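Local coordinates for protein polyporopepsin (Irpex lacteus, PDB 1WKR) that cleaves peptide bonds with broad specificity as a pepsin-like aspartic endopeptidase and clots milk, at residues A[131-135]-A[136-140]. Numbering follows the deposited sequence.
Sequences NLFSQ and GTIPT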
ATOM      1  N   ASN A 131     -18.860  -1.679   0.717  1.00  4.25           N
ATOM      2  CA  ASN A 131     -20.048  -1.138   1.355  1.00  4.96           C
ATOM      3  C   ASN A 131     -20.450   0.202   0.817  1.00  4.55           C
ATOM      4  O   ASN A 131     -21.661   0.488   0.624  1.00  5.05           O
ATOM      5  CB  ASN A 131     -19.878  -1.082   2.875  1.00  5.70           C
ATOM      6  CG  ASN A 131     -19.967  -2.442   3.515  1.00  5.27           C
ATOM      7  OD1 ASN A 131     -20.719  -3.317   3.079  1.00  6.50           O
ATOM      8  ND2 ASN A 131     -19.185  -2.644   4.586  1.00  5.62           N
ATOM      9  N   LEU A 132     -19.509   1.112   0.575  1.00  4.27           N
ATOM     10  CA  LEU A 132     -19.805   2.392  -0.050  1.00  4.79           C
ATOM     11  C   LEU A 132     -20.532   2.146  -1.381  1.00  4.92           C
ATOM     12  O   LEU A 132     -21.448   2.926  -1.720  1.00  5.91           O
ATOM     13  CB  LEU A 132     -18.523   3.170  -0.328  1.00  5.54           C
ATOM     14  CG  LEU A 132     -17.953   3.825   0.964  1.00  5.19           C
ATOM     15  CD1 LEU A 132     -16.522   4.313   0.643  1.00  6.70           C
ATOM     16  CD2 LEU A 132     -18.809   4.990   1.426  1.00  6.37           C
ATOM     17  N   PHE A 133     -20.122   1.146  -2.146  1.00  4.51           N
ATOM     18  CA  PHE A 133     -20.788   0.877  -3.404  1.00  4.96           C
ATOM     19  C   PHE A 133     -22.114   0.197  -3.211  1.00  5.78           C
ATOM     20  O   PHE A 133     -23.132   0.633  -3.816  1.00  6.05           O
ATOM     21  CB  PHE A 133     -19.874   0.025  -4.280  1.00  5.12           C
ATOM     22  CG  PHE A 133     -20.595  -0.303  -5.567  1.00  4.27           C
ATOM     23  CD1 PHE A 133     -20.852   0.723  -6.498  1.00  5.37           C
ATOM     24  CD2 PHE A 133     -21.097  -1.601  -5.818  1.00  5.76           C
ATOM     25  CE1 PHE A 133     -21.661   0.445  -7.640  1.00  5.83           C
ATOM     26  CE2 PHE A 133     -21.843  -1.832  -6.992  1.00  6.94           C
ATOM     27  CZ  PHE A 133     -22.116  -0.828  -7.852  1.00  5.98           C
ATOM     28  N   SER A 134     -22.234  -0.842  -2.387  1.00  5.90           N
ATOM     29  CA  SER A 134     -23.523  -1.585  -2.307  1.00  6.85           C
ATOM     30  C   SER A 134     -24.564  -0.715  -1.621  1.00  7.62           C
ATOM     31  O   SER A 134     -25.782  -0.949  -1.915  1.00  8.70           O
ATOM     32  CB  SER A 134     -23.312  -2.909  -1.545  1.00  7.95           C
ATOM     33  OG  SER A 134     -22.950  -2.667  -0.225  1.00  7.72           O
ATOM     34  N   GLN A 135     -24.224   0.218  -0.796  1.00  6.87           N
ATOM     35  CA  GLN A 135     -25.214   1.085  -0.179  1.00  7.93           C
ATOM     36  C   GLN A 135     -25.607   2.222  -1.103  1.00  8.78           C
ATOM     37  O   GLN A 135     -26.512   3.017  -0.728  1.00  9.97           O
ATOM     38  CB  GLN A 135     -24.656   1.622   1.152  1.00  8.35           C
ATOM     39  CG  GLN A 135     -23.773   2.771   1.000  0.45  7.22           C
ATOM     40  CD  GLN A 135     -23.002   3.160   2.361  0.45  7.00           C
ATOM     41  OE1 GLN A 135     -23.057   2.374   3.327  0.45 10.36           O
ATOM     42  NE2 GLN A 135     -22.283   4.262   2.305  0.45  3.78           N
ATOM     43  N   GLY A 136     -25.026   2.328  -2.265  1.00  7.89           N
ATOM     44  CA  GLY A 136     -25.482   3.310  -3.266  1.00  9.16           C
ATOM     45  C   GLY A 136     -24.769   4.572  -3.182  1.00  9.09           C
ATOM     46  O   GLY A 136     -25.130   5.556  -3.873  1.00 11.15           O
ATOM     47  N   THR A 137     -23.738   4.780  -2.330  1.00  8.29           N
ATOM     48  CA  THR A 137     -23.087   6.068  -2.122  1.00  8.95           C
ATOM     49  C   THR A 137     -22.114   6.392  -3.297  1.00  8.96           C
ATOM     50  O   THR A 137     -22.212   7.550  -3.898  1.00 12.20           O
ATOM     51  CB  THR A 137     -22.325   6.054  -0.870  1.00 11.22           C
ATOM     52  OG1 THR A 137     -23.276   5.771   0.197  1.00 12.54           O
ATOM     53  CG2 THR A 137     -21.667   7.462  -0.570  1.00 12.74           C
ATOM     54  N   ILE A 138     -21.304   5.490  -3.740  1.00  7.34           N
ATOM     55  CA  ILE A 138     -20.322   5.793  -4.815  1.00  7.02           C
ATOM     56  C   ILE A 138     -20.768   5.138  -6.094  1.00  6.23           C
ATOM     57  O   ILE A 138     -21.436   4.069  -6.047  1.00  7.46           O
ATOM     58  CB  ILE A 138     -18.898   5.392  -4.377  1.00  5.81           C
ATOM     59  CG1 ILE A 138     -18.753   3.871  -4.184  1.00  4.79           C
ATOM     60  CG2 ILE A 138     -18.532   6.181  -3.156  1.00  6.44           C
ATOM     61  CD1 ILE A 138     -17.303   3.449  -3.864  1.00  5.56           C
ATOM     62  N   PRO A 139     -20.485   5.679  -7.234  1.00  5.93           N
ATOM     63  CA  PRO A 139     -21.165   5.243  -8.461  1.00  6.64           C
ATOM     64  C   PRO A 139     -20.551   3.977  -9.098  1.00  6.19           C
ATOM     65  O   PRO A 139     -21.234   3.285  -9.865  1.00  6.23           O
ATOM     66  CB  PRO A 139     -21.013   6.426  -9.429  1.00  8.03           C
ATOM     67  CG  PRO A 139     -19.823   7.207  -8.923  1.00  6.11           C
ATOM     68  CD  PRO A 139     -19.812   7.001  -7.420  1.00  6.49           C
ATOM     69  N   THR A 140     -19.319   3.615  -8.724  1.00  6.47           N
ATOM     70  CA  THR A 140     -18.705   2.321  -9.204  1.00  6.22           C
ATOM     71  C   THR A 140     -17.776   1.877  -8.090  1.00  5.11           C
ATOM     72  O   THR A 140     -17.430   2.653  -7.191  1.00  5.41           O
ATOM     73  CB  THR A 140     -18.045   2.515 -10.543  1.00  6.96           C
ATOM     74  OG1 THR A 140     -17.721   1.228 -11.081  1.00  8.16           O
ATOM     75  CG2 THR A 140     -16.778   3.395 -10.474  1.00  8.13           C
TER
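Backbone hydrogen bonds from G136, T137 and I138 to L132 and F133 close the C-terminal end of helix 128-134. G136 N turns back to F133 O at 3.0 Å, and T137 N reaches L132 O in a bent bond that counts as weak. With G136 at positive phi (93°), these two bonds make a Schellman motif; a CB at this position would collide with Q135 O, which explains the glycine. L132 O takes a second donor, I138 N, 3.3 Å from L132 O in a fairly straight bond (158°).

Among the side chains, one polar bond spans the turn. Q135 and T137 run alongside each other in the same direction, and Q135 NE2 donates to T137 OG1 at 2.8 Å, the hydroxyl tilted slightly from the amide plane. The Q135 chain first squeezes CG between its backbone N and carbonyl carbon (chi1 82°), then runs extended, bringing the amide alongside the threonine. NE2 also bonds T83 O, tying the turn to strand 82-96; an alanine here would probably leave the T137 hydroxyl and that carbonyl without this shared donor.

Apolar contacts centre on I138. Its CD1 lies 3.8 Å from L132 CB, while its CG1 sits against F133 CB at 4.0 Å. Both L132 and I138 also touch F162 of strand 155-162, so the helix end and the following loop pack together on that strand. With CG anti to the backbone N, the F133 ring reaches over to the loop, where P139 O lies at its edge, 3.6 Å from F133 CE1, and I138 O approaches CD1 obliquely.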